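Local coordinates for protein inositol dehydrogenase (Lactobacillus casei, PDB 4MKZ) that probably acts as an oxidoreductase of the Gfo/Idh/MocA family, dehydrogenating inositols such as scyllo-inositol with the help of a bound nucleotide cofactor, at residues L25-K30 with S296-E301; G160-I165 with D243-I248; L193-H198 with L249-N254; D199-R204 with A328-Q333. One frame throughout, in Å; residues are numbered along the deposited sequence.

Contact 1 (L25-K30 with S296-E301); sequences LGRLGK and SQNFPE
Arg27 reaches out from the start of helix 27-38, runs alongside Phe299 and crosses over Pro300, the first residues of helix 299-302. Its CG is anti to the backbone N (chi1 -176°) and the chain runs extended to NE, long enough to span two backbones whose nearest CA atoms, those of Leu28 and Pro300, stand 7.9 Å apart. One face of the guanidinium settles over the proline ring, with Arg27 NE 3.6 Å from Pro300 CG. Arg27 and Phe299 pass side by side, pointing opposite ways: Arg27 CD lies 3.9 Å from Phe299 CZ, and Arg27 NH1 3.7 Å from Phe299 CE2. The guanidinium and phenyl planes are 68° apart, no flat stack. At the far end Arg27 NH2 rests 3.7 Å from Asn298 CB, a contact with carbon.

Leu28 works from the other side of the phenylalanine, its CD1 meeting the ring edge at CE1, 3.9 Å away. Both also pack on Phe307 of helix 304-320.

Asn298 is the N-cap of its helix. With chi1 at 45° its CG sits between the backbone N and the carbonyl carbon, and its OD1 accepts from Glu301 N at 3.1 Å. Glu301 OE2 in turn takes Gln297 N at 2.7 Å, tying down the same corner.

Gly26 and Gly29 fit the GxGxxG pattern of a Rossmann-type nucleotide-binding turn. Arg27 meets no acid within 296-301, and its charge probably gives the contact little direction; the closeness of hydrocarbon, ring and guanidinium surfaces suggests mainly dispersion.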
loop_
_atom_site.group_PDB
_atom_site.type_symbol
_atom_site.label_atom_id
_atom_site.label_comp_id
_atom_site.label_asym_id
_atom_site.label_seq_id
_atom_site.Cartn_x
_atom_site.Cartn_y
_atom_site.Cartn_z
ATOM N N LEU A 25 -35.933 -14.968 -3.012
ATOM C CA LEU A 25 -35.090 -15.034 -4.195
ATOM C C LEU A 25 -34.787 -13.630 -4.716
ATOM O O LEU A 25 -34.730 -13.396 -5.920
ATOM C CB LEU A 25 -35.719 -15.928 -5.261
ATOM C CG LEU A 25 -35.667 -17.413 -4.897
ATOM C CD1 LEU A 25 -36.446 -18.270 -5.898
ATOM C CD2 LEU A 25 -34.224 -17.896 -4.808
ATOM N N GLY A 26 -34.595 -12.698 -3.787
ATOM C CA GLY A 26 -33.997 -11.414 -4.110
ATOM C C GLY A 26 -32.530 -11.598 -4.477
ATOM O O GLY A 26 -32.091 -12.708 -4.779
ATOM N N ARG A 27 -31.762 -10.518 -4.446
ATOM C CA ARG A 27 -30.378 -10.592 -4.884
ATOM C C ARG A 27 -29.593 -11.609 -4.061
ATOM O O ARG A 27 -28.919 -12.487 -4.617
ATOM C CB ARG A 27 -29.730 -9.216 -4.776
ATOM C CG ARG A 27 -28.313 -9.149 -5.300
ATOM C CD ARG A 27 -27.695 -7.826 -4.914
ATOM N NE ARG A 27 -26.520 -7.508 -5.715
ATOM C CZ ARG A 27 -25.829 -6.383 -5.592
ATOM N NH1 ARG A 27 -26.200 -5.484 -4.694
ATOM N NH2 ARG A 27 -24.774 -6.159 -6.365
ATOM N N LEU A 28 -29.686 -11.487 -2.737
ATOM C CA LEU A 28 -28.959 -12.381 -1.846
ATOM C C LEU A 28 -29.494 -13.807 -1.902
ATOM O O LEU A 28 -28.721 -14.758 -1.900
ATOM C CB LEU A 28 -28.968 -11.853 -0.409
ATOM C CG LEU A 28 -28.255 -12.714 0.631
ATOM C CD1 LEU A 28 -26.800 -12.904 0.268
ATOM C CD2 LEU A 28 -28.393 -12.102 2.024
ATOM N N GLY A 29 -30.817 -13.955 -1.941
ATOM C CA GLY A 29 -31.428 -15.269 -2.074
ATOM C C GLY A 29 -30.939 -16.022 -3.300
ATOM O O GLY A 29 -30.666 -17.217 -3.230
ATOM N N LYS A 30 -30.824 -15.315 -4.419
ATOM C CA LYS A 30 -30.357 -15.924 -5.656
ATOM C C LYS A 30 -28.895 -16.345 -5.575
ATOM O O LYS A 30 -28.514 -17.362 -6.147
ATOM C CB LYS A 30 -30.601 -14.989 -6.840
ATOM C CG LYS A 30 -32.057 -15.012 -7.306
ATOM C CD LYS A 30 -32.296 -14.005 -8.417
ATOM C CE LYS A 30 -33.670 -14.222 -9.037
ATOM N NZ LYS A 30 -33.943 -13.227 -10.104
ATOM N N SER A 296 -13.362 -3.464 -4.589
ATOM C CA SER A 296 -14.548 -4.284 -4.726
ATOM C C SER A 296 -15.761 -3.356 -4.700
ATOM O O SER A 296 -15.760 -2.329 -4.019
ATOM C CB SER A 296 -14.620 -5.405 -3.684
ATOM O OG SER A 296 -14.158 -4.994 -2.419
ATOM N N GLN A 297 -16.788 -3.705 -5.470
ATOM C CA GLN A 297 -17.875 -2.761 -5.749
ATOM C C GLN A 297 -19.157 -3.009 -4.987
ATOM O O GLN A 297 -19.985 -2.109 -4.835
ATOM C CB GLN A 297 -18.174 -2.739 -7.249
ATOM C CG GLN A 297 -17.099 -2.055 -8.061
ATOM C CD GLN A 297 -16.838 -0.640 -7.589
ATOM O OE1 GLN A 297 -17.735 0.208 -7.576
ATOM N NE2 GLN A 297 -15.605 -0.380 -7.173
ATOM N N ASN A 298 -19.335 -4.230 -4.510
ATOM C CA ASN A 298 -20.583 -4.602 -3.876
ATOM C C ASN A 298 -20.389 -5.808 -2.980
ATOM O O ASN A 298 -19.370 -6.497 -3.082
ATOM C CB ASN A 298 -21.640 -4.895 -4.947
ATOM C CG ASN A 298 -21.108 -5.748 -6.080
ATOM O OD1 ASN A 298 -20.698 -6.897 -5.882
ATOM N ND2 ASN A 298 -21.123 -5.195 -7.288
ATOM N N PHE A 299 -21.364 -6.074 -2.115
ATOM C CA PHE A 299 -21.254 -7.213 -1.205
ATOM C C PHE A 299 -21.096 -8.598 -1.868
ATOM O O PHE A 299 -20.357 -9.430 -1.337
ATOM C CB PHE A 299 -22.356 -7.203 -0.127
ATOM C CG PHE A 299 -23.693 -7.695 -0.602
ATOM C CD1 PHE A 299 -24.009 -9.042 -0.556
ATOM C CD2 PHE A 299 -24.657 -6.801 -1.050
ATOM C CE1 PHE A 299 -25.249 -9.499 -0.982
ATOM C CE2 PHE A 299 -25.905 -7.253 -1.470
ATOM C CZ PHE A 299 -26.196 -8.601 -1.437
ATOM N N PRO A 300 -21.770 -8.862 -3.018
ATOM C CA PRO A 300 -21.580 -10.205 -3.571
ATOM C C PRO A 300 -20.154 -10.454 -4.005
ATOM O O PRO A 300 -19.675 -11.579 -3.928
ATOM C CB PRO A 300 -22.515 -10.223 -4.795
ATOM C CG PRO A 300 -23.579 -9.243 -4.450
ATOM C CD PRO A 300 -22.822 -8.133 -3.753
ATOM N N GLU A 301 -19.490 -9.406 -4.470
ATOM C CA GLU A 301 -18.099 -9.514 -4.869
ATOM C C GLU A 301 -17.203 -9.662 -3.631
ATOM O O GLU A 301 -16.400 -10.589 -3.536
ATOM C CB GLU A 301 -17.694 -8.274 -5.668
ATOM C CG GLU A 301 -16.247 -8.281 -6.075
ATOM C CD GLU A 301 -15.802 -6.986 -6.736
ATOM O OE1 GLU A 301 -14.611 -6.918 -7.102
ATOM O OE2 GLU A 301 -16.630 -6.052 -6.894
#

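Contact 2 (G160-I165 with D243-I248); sequences GDITLI and DKTMAI
Thr163 and Met246 start the pairing of two parallel strands, Met246 N donating a hydrogen bond to Thr163 O at 3.0 Å. Ile165 then bridges onward: its N donates to Met246 O at 3.0 Å and its O accepts from Ile248 N at 2.8 Å. CA-H...O contacts fill in between these bonds, from Leu164 CA to Met246 O (3.1 Å) and from Ala247 CA to Ile165 O (3.1 Å), so both carbonyls are gripped twice.

Apolar packing on one face joins Leu164, Met246 and Ile248. Leu164 CG is anti to the backbone N (chi1 -179°), and its CD1 lies 4.0 Å from Met246 CB and 4.1 Å from Ile248 CD1. Trimming this leucine to an alanine would probably open a gap between Met246 and Ile248, and take away packing on Ala236 of the second subunit.

Asp161 and Asp243 bring like charges near each other, a repulsion probably offset because both carboxylates form salt bridges to Lys209 and to Arg221 of the second subunit.

Beyond Thr163 and Leu164, which together face Ile266 in a classic beta bulge, runs strand 260-267; strand 234-241 flanks Ala247, while Ile165 and Ala247 turn to Ile203 of helix 191-207.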
loop_
_atom_site.group_PDB
_atom_site.type_symbol
_atom_site.label_atom_id
_atom_site.label_comp_id
_atom_site.label_asym_id
_atom_site.label_seq_id
_atom_site.Cartn_x
_atom_site.Cartn_y
_atom_site.Cartn_z
ATOM N N GLY A 160 -2.718 -8.557 22.116
ATOM C CA GLY A 160 -3.050 -8.391 23.519
ATOM C C GLY A 160 -4.544 -8.224 23.676
ATOM O O GLY A 160 -5.319 -8.689 22.836
ATOM N N ASP A 161 -4.961 -7.565 24.749
ATOM C CA ASP A 161 -6.382 -7.340 24.933
ATOM C C ASP A 161 -6.844 -6.224 24.012
ATOM O O ASP A 161 -6.114 -5.268 23.755
ATOM C CB ASP A 161 -6.696 -6.973 26.375
ATOM C CG ASP A 161 -8.183 -6.922 26.640
ATOM O OD1 ASP A 161 -8.938 -7.737 26.059
ATOM O OD2 ASP A 161 -8.599 -6.054 27.423
ATOM N N ILE A 162 -8.068 -6.347 23.521
ATOM C CA ILE A 162 -8.639 -5.352 22.630
ATOM C C ILE A 162 -9.086 -4.125 23.411
ATOM O O ILE A 162 -9.826 -4.235 24.378
ATOM C CB ILE A 162 -9.848 -5.943 21.887
ATOM C CG1 ILE A 162 -9.385 -7.070 20.968
ATOM C CG2 ILE A 162 -10.597 -4.839 21.128
ATOM C CD1 ILE A 162 -10.532 -7.866 20.349
ATOM N N THR A 163 -8.613 -2.949 23.007
ATOM C CA THR A 163 -9.016 -1.709 23.651
ATOM C C THR A 163 -10.087 -0.973 22.839
ATOM O O THR A 163 -10.954 -0.314 23.385
ATOM C CB THR A 163 -7.823 -0.771 23.860
ATOM O OG1 THR A 163 -7.412 -0.251 22.596
ATOM C CG2 THR A 163 -6.661 -1.507 24.501
ATOM N N LEU A 164 -10.027 -1.093 21.522
ATOM C CA LEU A 164 -10.989 -0.392 20.682
ATOM C C LEU A 164 -11.198 -1.132 19.372
ATOM O O LEU A 164 -10.246 -1.652 18.783
ATOM C CB LEU A 164 -10.491 1.040 20.406
ATOM C CG LEU A 164 -11.378 1.968 19.562
ATOM C CD1 LEU A 164 -11.176 3.412 20.010
ATOM C CD2 LEU A 164 -11.046 1.858 18.080
ATOM N N ILE A 165 -12.445 -1.174 18.917
ATOM C CA ILE A 165 -12.730 -1.672 17.584
ATOM C C ILE A 165 -13.464 -0.592 16.808
ATOM O O ILE A 165 -14.420 -0.012 17.301
ATOM C CB ILE A 165 -13.577 -2.968 17.607
ATOM C CG1 ILE A 165 -12.745 -4.108 18.188
ATOM C CG2 ILE A 165 -14.034 -3.322 16.204
ATOM C CD1 ILE A 165 -13.495 -5.401 18.346
ATOM N N ASP A 243 -16.491 -3.786 29.831
ATOM C CA ASP A 243 -15.237 -3.601 30.553
ATOM C C ASP A 243 -14.602 -2.277 30.173
ATOM O O ASP A 243 -13.406 -2.064 30.389
ATOM C CB ASP A 243 -14.269 -4.745 30.248
ATOM C CG ASP A 243 -13.933 -4.840 28.774
ATOM O OD1 ASP A 243 -14.798 -4.473 27.947
ATOM O OD2 ASP A 243 -12.809 -5.285 28.445
ATOM N N LYS A 244 -15.434 -1.387 29.629
ATOM C CA LYS A 244 -15.027 -0.052 29.189
ATOM C C LYS A 244 -14.178 -0.100 27.912
ATOM O O LYS A 244 -13.475 0.864 27.598
ATOM C CB LYS A 244 -14.322 0.723 30.306
ATOM C CG LYS A 244 -15.113 0.816 31.609
ATOM C CD LYS A 244 -15.997 2.051 31.647
ATOM C CE LYS A 244 -16.763 2.139 32.972
ATOM N NZ LYS A 244 -17.581 0.918 33.223
ATOM N N THR A 245 -14.251 -1.239 27.209
ATOM C CA THR A 245 -13.762 -1.373 25.832
ATOM C C THR A 245 -14.522 -0.377 25.004
ATOM O O THR A 245 -15.693 -0.101 25.267
ATOM C CB THR A 245 -14.080 -2.778 25.235
ATOM O OG1 THR A 245 -13.426 -3.779 26.004
ATOM C CG2 THR A 245 -13.616 -2.904 23.772
ATOM N N MET A 246 -13.880 0.139 23.968
ATOM C CA MET A 246 -14.520 1.150 23.158
ATOM C C MET A 246 -14.800 0.618 21.777
ATOM O O MET A 246 -14.072 -0.228 21.270
ATOM C CB MET A 246 -13.601 2.363 23.069
ATOM C CG MET A 246 -13.278 2.913 24.427
ATOM S SD MET A 246 -12.038 4.218 24.411
ATOM C CE MET A 246 -10.529 3.290 24.188
ATOM N N ALA A 247 -15.849 1.137 21.158
ATOM C CA ALA A 247 -16.127 0.784 19.776
ATOM C C ALA A 247 -16.662 1.987 19.023
ATOM O O ALA A 247 -17.361 2.829 19.582
ATOM C CB ALA A 247 -17.101 -0.394 19.691
ATOM N N ILE A 248 -16.300 2.064 17.746
ATOM C CA ILE A 248 -16.740 3.140 16.875
ATOM C C ILE A 248 -17.356 2.528 15.642
ATOM O O ILE A 248 -16.781 1.607 15.055
ATOM C CB ILE A 248 -15.546 4.007 16.417
ATOM C CG1 ILE A 248 -14.893 4.693 17.619
ATOM C CG2 ILE A 248 -16.000 5.037 15.389
ATOM C CD1 ILE A 248 -13.549 5.315 17.315
#

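Contact 3 (L193-H198 with L249-N254); sequences LDMSIH and LVAGRN
Asp194 and Arg253 form the salt bridge of this helix-on-strand contact. Arg253 NH2 donates to Asp194 OD2 at 3.0 Å, using the anti lone pair of that oxygen, with an N-H...O angle of 154°. Carboxylate and guanidinium planes stand 82° apart; the bond is a single one, from NH2 to OD2. Met195 lies next to the pair, its CG over one guanidinium face. Bends at chi2 and chi3 fold the methionine back, bringing its CE to 3.5 Å from Gly252 O, while Met195 CB touches Ala251 CB at 3.8 Å. Ser196 OG closes on the same alanine, 3.5 Å from Ala251 CB. It also donates to a water at 2.7 Å, which in turn donates a hydrogen bond to Val250 O at 3.0 Å.

One step out, Arg253 NE donates to Leu232 O, helping fix the guanidinium's rotation from the NE end. A leucine in place of Arg253 would probably strand the Asp194 carboxylate without its positive mate and leave Leu232 O short of a donor.

Farther along the helix, His198 NE2 hydrogen-bonds a citrate probably carried over from crystallisation, about 5 Å from the Met195 side chain. The axes of 193-198 and 249-252 make an angle of 140° and come within 7.9 Å. The strand is held between 162-172 and 234-241, and Val250 on its other face packs on Ile248 of the second subunit.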
loop_
_atom_site.group_PDB
_atom_site.type_symbol
_atom_site.label_atom_id
_atom_site.label_comp_id
_atom_site.label_asym_id
_atom_site.label_seq_id
_atom_site.Cartn_x
_atom_site.Cartn_y
_atom_site.Cartn_z
ATOM N N LEU A 193 -29.672 -0.805 11.708
ATOM C CA LEU A 193 -30.140 -2.170 11.547
ATOM C C LEU A 193 -29.696 -2.717 10.189
ATOM O O LEU A 193 -29.254 -3.863 10.083
ATOM C CB LEU A 193 -31.656 -2.243 11.696
ATOM C CG LEU A 193 -32.155 -3.636 12.074
ATOM C CD1 LEU A 193 -32.130 -3.827 13.582
ATOM C CD2 LEU A 193 -33.542 -3.846 11.534
ATOM N N ASP A 194 -29.789 -1.892 9.151
ATOM C CA ASP A 194 -29.445 -2.333 7.800
ATOM C C ASP A 194 -27.958 -2.573 7.600
ATOM O O ASP A 194 -27.555 -3.588 7.024
ATOM C CB ASP A 194 -29.903 -1.306 6.765
ATOM C CG ASP A 194 -31.366 -1.418 6.440
ATOM O OD1 ASP A 194 -31.971 -2.460 6.773
ATOM O OD2 ASP A 194 -31.904 -0.470 5.827
ATOM N N MET A 195 -27.146 -1.621 8.053
ATOM C CA MET A 195 -25.727 -1.608 7.713
ATOM C C MET A 195 -24.815 -2.111 8.821
ATOM O O MET A 195 -23.723 -2.616 8.546
ATOM C CB MET A 195 -25.296 -0.182 7.347
ATOM C CG MET A 195 -26.018 0.400 6.156
ATOM S SD MET A 195 -25.800 -0.628 4.701
ATOM C CE MET A 195 -24.011 -0.585 4.556
ATOM N N SER A 196 -25.246 -1.961 10.070
ATOM C CA SER A 196 -24.335 -2.137 11.191
ATOM C C SER A 196 -24.445 -3.460 11.931
ATOM O O SER A 196 -23.619 -3.729 12.803
ATOM C CB SER A 196 -24.493 -0.996 12.206
ATOM O OG SER A 196 -24.213 0.269 11.631
ATOM N N ILE A 197 -25.454 -4.277 11.622
ATOM C CA ILE A 197 -25.630 -5.507 12.391
ATOM C C ILE A 197 -24.437 -6.452 12.275
ATOM O O ILE A 197 -24.040 -7.055 13.264
ATOM C CB ILE A 197 -26.962 -6.225 12.113
ATOM C CG1 ILE A 197 -28.128 -5.337 12.545
ATOM C CG2 ILE A 197 -27.044 -7.502 12.928
ATOM C CD1 ILE A 197 -29.470 -6.043 12.530
ATOM N N HIS A 198 -23.816 -6.542 11.099
ATOM C CA HIS A 198 -22.606 -7.357 10.981
ATOM C C HIS A 198 -21.459 -6.804 11.823
ATOM O O HIS A 198 -20.650 -7.564 12.358
ATOM C CB HIS A 198 -22.143 -7.473 9.529
ATOM C CG HIS A 198 -23.071 -8.246 8.655
ATOM N ND1 HIS A 198 -23.342 -9.581 8.855
ATOM C CD2 HIS A 198 -23.773 -7.877 7.556
ATOM C CE1 HIS A 198 -24.181 -10.000 7.922
ATOM N NE2 HIS A 198 -24.450 -8.987 7.118
ATOM N N LEU A 249 -18.521 3.030 15.245
ATOM C CA LEU A 249 -19.161 2.573 14.021
ATOM C C LEU A 249 -19.334 3.727 13.046
ATOM O O LEU A 249 -19.632 4.836 13.452
ATOM C CB LEU A 249 -20.539 1.983 14.319
ATOM C CG LEU A 249 -20.603 0.747 15.208
ATOM C CD1 LEU A 249 -22.055 0.287 15.390
ATOM C CD2 LEU A 249 -19.766 -0.358 14.582
ATOM N N VAL A 250 -19.151 3.457 11.762
ATOM C CA VAL A 250 -19.663 4.357 10.740
ATOM C C VAL A 250 -20.491 3.508 9.791
ATOM O O VAL A 250 -20.086 2.400 9.430
ATOM C CB VAL A 250 -18.554 5.102 9.982
ATOM C CG1 VAL A 250 -19.141 5.805 8.755
ATOM C CG2 VAL A 250 -17.893 6.110 10.887
ATOM N N ALA A 251 -21.678 3.991 9.435
ATOM C CA ALA A 251 -22.542 3.282 8.499
ATOM C C ALA A 251 -22.963 4.280 7.439
ATOM O O ALA A 251 -23.165 5.455 7.725
ATOM C CB ALA A 251 -23.765 2.705 9.210
ATOM N N GLY A 252 -23.078 3.831 6.200
ATOM C CA GLY A 252 -23.379 4.766 5.147
ATOM C C GLY A 252 -23.901 4.077 3.920
ATOM O O GLY A 252 -23.845 2.851 3.803
ATOM N N ARG A 253 -24.428 4.873 3.000
ATOM C CA ARG A 253 -25.027 4.306 1.802
ATOM C C ARG A 253 -24.460 4.988 0.571
ATOM O O ARG A 253 -24.922 4.753 -0.543
ATOM C CB ARG A 253 -26.547 4.473 1.857
ATOM C CG ARG A 253 -27.200 3.987 3.142
ATOM C CD ARG A 253 -28.707 4.155 3.078
ATOM N NE ARG A 253 -29.394 3.691 4.285
ATOM C CZ ARG A 253 -29.723 2.422 4.527
ATOM N NH1 ARG A 253 -29.410 1.473 3.658
ATOM N NH2 ARG A 253 -30.358 2.102 5.649
ATOM N N ASN A 254 -23.442 5.820 0.778
ATOM C CA ASN A 254 -22.955 6.712 -0.269
ATOM C C ASN A 254 -21.433 6.735 -0.450
ATOM O O ASN A 254 -20.829 7.807 -0.533
ATOM C CB ASN A 254 -23.461 8.132 0.011
ATOM C CG ASN A 254 -23.445 9.011 -1.217
ATOM O OD1 ASN A 254 -23.606 8.526 -2.338
ATOM N ND2 ASN A 254 -23.249 10.314 -1.014
HETATM O O HOH W 1 -21.556 0.343 10.956
#

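Contact 4 (D199-R204 with A328-Q333); sequences DIDVIR and AEDGLQ
Arg204 grips Asp330 and Gln333 in the tight part of this helix-helix contact. Arg204 NH1 donates to Asp330 OD1 in a nearly straight salt bridge, 2.9 Å long with an N-H...O angle of 172°; the oxygen lies in the guanidinium plane and is met on its anti side. Gln333 CB presses on one face of the same group, 3.4 Å from Arg204 NE. A bend at chi3 (68°) turns the arginine's head to use both edge and face. Gln333 holds its own end aside, NE2 donating to Glu329 OE2 at 2.9 Å.

The rest is looser and partly wet. Asp201 OD1 comes no nearer than 4.1 Å to Asp330 CB; one water fills in, donating to Asp201 OD1 and Asp330 O and accepting from Arg204 NH1. A second water bridges Arg204 NH2 and Asp330 OD1. Asp201's main partner is Arg142; Arg204 NH2 also pairs with Glu210. Ile200 CG2 comes only to 4.3 Å from Gln333 O, and the side chain packs instead on Ala337 and Leu341.

The axes of 199-204 and 328-333 pass 10.0 Å apart. Ile203 of helix 191-207 packs on strand 246-252, while Ala328 and Leu332 of helix 328-347 lie on helix 117-128.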
loop_
_atom_site.group_PDB
_atom_site.type_symbol
_atom_site.label_atom_id
_atom_site.label_comp_id
_atom_site.label_asym_id
_atom_site.label_seq_id
_atom_site.Cartn_x
_atom_site.Cartn_y
_atom_site.Cartn_z
ATOM N N ASP A 199 -21.383 -5.483 11.930
ATOM C CA ASP A 199 -20.324 -4.855 12.697
ATOM C C ASP A 199 -20.495 -5.136 14.184
ATOM O O ASP A 199 -19.531 -5.469 14.878
ATOM C CB ASP A 199 -20.323 -3.341 12.453
ATOM C CG ASP A 199 -19.995 -2.984 11.022
ATOM O OD1 ASP A 199 -18.960 -3.460 10.515
ATOM O OD2 ASP A 199 -20.774 -2.230 10.402
ATOM N N ILE A 200 -21.724 -4.990 14.664
ATOM C CA ILE A 200 -22.050 -5.343 16.039
ATOM C C ILE A 200 -21.637 -6.777 16.330
ATOM O O ILE A 200 -20.959 -7.041 17.317
ATOM C CB ILE A 200 -23.547 -5.159 16.322
ATOM C CG1 ILE A 200 -23.905 -3.668 16.322
ATOM C CG2 ILE A 200 -23.909 -5.779 17.655
ATOM C CD1 ILE A 200 -25.375 -3.397 16.156
ATOM N N ASP A 201 -22.002 -7.705 15.445
ATOM C CA ASP A 201 -21.639 -9.105 15.643
ATOM C C ASP A 201 -20.128 -9.328 15.645
ATOM O O ASP A 201 -19.601 -10.103 16.454
ATOM C CB ASP A 201 -22.299 -9.985 14.590
ATOM C CG ASP A 201 -21.969 -11.438 14.779
ATOM O OD1 ASP A 201 -22.505 -12.043 15.734
ATOM O OD2 ASP A 201 -21.172 -11.976 13.983
ATOM N N VAL A 202 -19.421 -8.632 14.754
ATOM C CA VAL A 202 -17.968 -8.721 14.706
ATOM C C VAL A 202 -17.362 -8.271 16.035
ATOM O O VAL A 202 -16.439 -8.905 16.542
ATOM C CB VAL A 202 -17.392 -7.865 13.541
ATOM C CG1 VAL A 202 -15.994 -7.356 13.853
ATOM C CG2 VAL A 202 -17.401 -8.653 12.245
ATOM N N ILE A 203 -17.890 -7.185 16.589
ATOM C CA ILE A 203 -17.398 -6.650 17.859
ATOM C C ILE A 203 -17.591 -7.686 18.975
ATOM O O ILE A 203 -16.646 -8.006 19.708
ATOM C CB ILE A 203 -18.078 -5.312 18.196
ATOM C CG1 ILE A 203 -17.566 -4.222 17.246
ATOM C CG2 ILE A 203 -17.796 -4.904 19.636
ATOM C CD1 ILE A 203 -18.444 -2.999 17.187
ATOM N N ARG A 204 -18.788 -8.257 19.054
ATOM C CA ARG A 204 -19.071 -9.292 20.048
ATOM C C ARG A 204 -18.203 -10.527 19.837
ATOM O O ARG A 204 -17.673 -11.099 20.789
ATOM C CB ARG A 204 -20.555 -9.662 20.016
ATOM C CG ARG A 204 -21.483 -8.520 20.435
ATOM C CD ARG A 204 -22.931 -8.962 20.474
ATOM N NE ARG A 204 -23.156 -9.920 21.548
ATOM C CZ ARG A 204 -23.302 -11.229 21.365
ATOM N NH1 ARG A 204 -23.263 -11.746 20.140
ATOM N NH2 ARG A 204 -23.499 -12.017 22.410
ATOM N N ALA A 328 -29.017 -17.982 18.357
ATOM C CA ALA A 328 -30.105 -17.029 18.432
ATOM C C ALA A 328 -29.723 -15.861 19.331
ATOM O O ALA A 328 -30.167 -14.739 19.111
ATOM C CB ALA A 328 -31.351 -17.704 18.956
ATOM N N GLU A 329 -28.911 -16.131 20.347
ATOM C CA GLU A 329 -28.457 -15.067 21.244
ATOM C C GLU A 329 -27.599 -14.059 20.493
ATOM O O GLU A 329 -27.677 -12.854 20.751
ATOM C CB GLU A 329 -27.674 -15.646 22.424
ATOM C CG GLU A 329 -27.212 -14.615 23.447
ATOM C CD GLU A 329 -28.360 -13.972 24.213
ATOM O OE1 GLU A 329 -29.499 -14.479 24.150
ATOM O OE2 GLU A 329 -28.120 -12.958 24.897
ATOM N N ASP A 330 -26.772 -14.547 19.576
ATOM C CA ASP A 330 -25.982 -13.649 18.747
ATOM C C ASP A 330 -26.911 -12.779 17.915
ATOM O O ASP A 330 -26.661 -11.588 17.724
ATOM C CB ASP A 330 -25.033 -14.438 17.842
ATOM C CG ASP A 330 -23.922 -15.129 18.613
ATOM O OD1 ASP A 330 -23.401 -14.544 19.584
ATOM O OD2 ASP A 330 -23.550 -16.264 18.238
ATOM N N GLY A 331 -27.991 -13.381 17.426
ATOM C CA GLY A 331 -29.021 -12.647 16.717
ATOM C C GLY A 331 -29.725 -11.619 17.579
ATOM O O GLY A 331 -29.868 -10.459 17.176
ATOM N N LEU A 332 -30.175 -12.040 18.760
ATOM C CA LEU A 332 -30.833 -11.133 19.694
ATOM C C LEU A 332 -29.987 -9.897 19.993
ATOM O O LEU A 332 -30.477 -8.772 19.884
ATOM C CB LEU A 332 -31.171 -11.860 20.998
ATOM C CG LEU A 332 -31.708 -10.963 22.119
ATOM C CD1 LEU A 332 -33.013 -10.314 21.701
ATOM C CD2 LEU A 332 -31.891 -11.773 23.393
ATOM N N GLN A 333 -28.733 -10.117 20.380
ATOM C CA GLN A 333 -27.856 -9.010 20.754
ATOM C C GLN A 333 -27.565 -8.092 19.582
ATOM O O GLN A 333 -27.457 -6.875 19.765
ATOM C CB GLN A 333 -26.560 -9.508 21.378
ATOM C CG GLN A 333 -26.772 -10.233 22.705
ATOM C CD GLN A 333 -27.582 -9.422 23.701
ATOM O OE1 GLN A 333 -27.473 -8.195 23.768
ATOM N NE2 GLN A 333 -28.411 -10.110 24.476
HETATM O O HOH W 2 -23.921 -10.679 17.675
HETATM O O HOH W 3 -23.780 -14.978 22.468
#

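From the N terminus, 25-30 opens the longest loop, closed when contact 1 joins the first Rossmann helix to 296-301. Contacts 2 and 3 nest inside it. Segment 160-165 opens contact 2, and helix 191-207 then opens contacts 3 and 4 in succession; strand 246-252 and the turn before it close contact 2 and, directly after, contact 3. Contact 4 closes last, at 328-333, so it crosses contact 1, and contacts 2, 3 and 4 all cross one another. Ile203 packs on Ile165, Ala247 and Leu249, joining contact 4 to contacts 2 and 3. The helix thus links the C-terminal domain's sheet to helix 328-347, while contact 1 stands apart, about 7 Å from contact 3 at the nearest atoms.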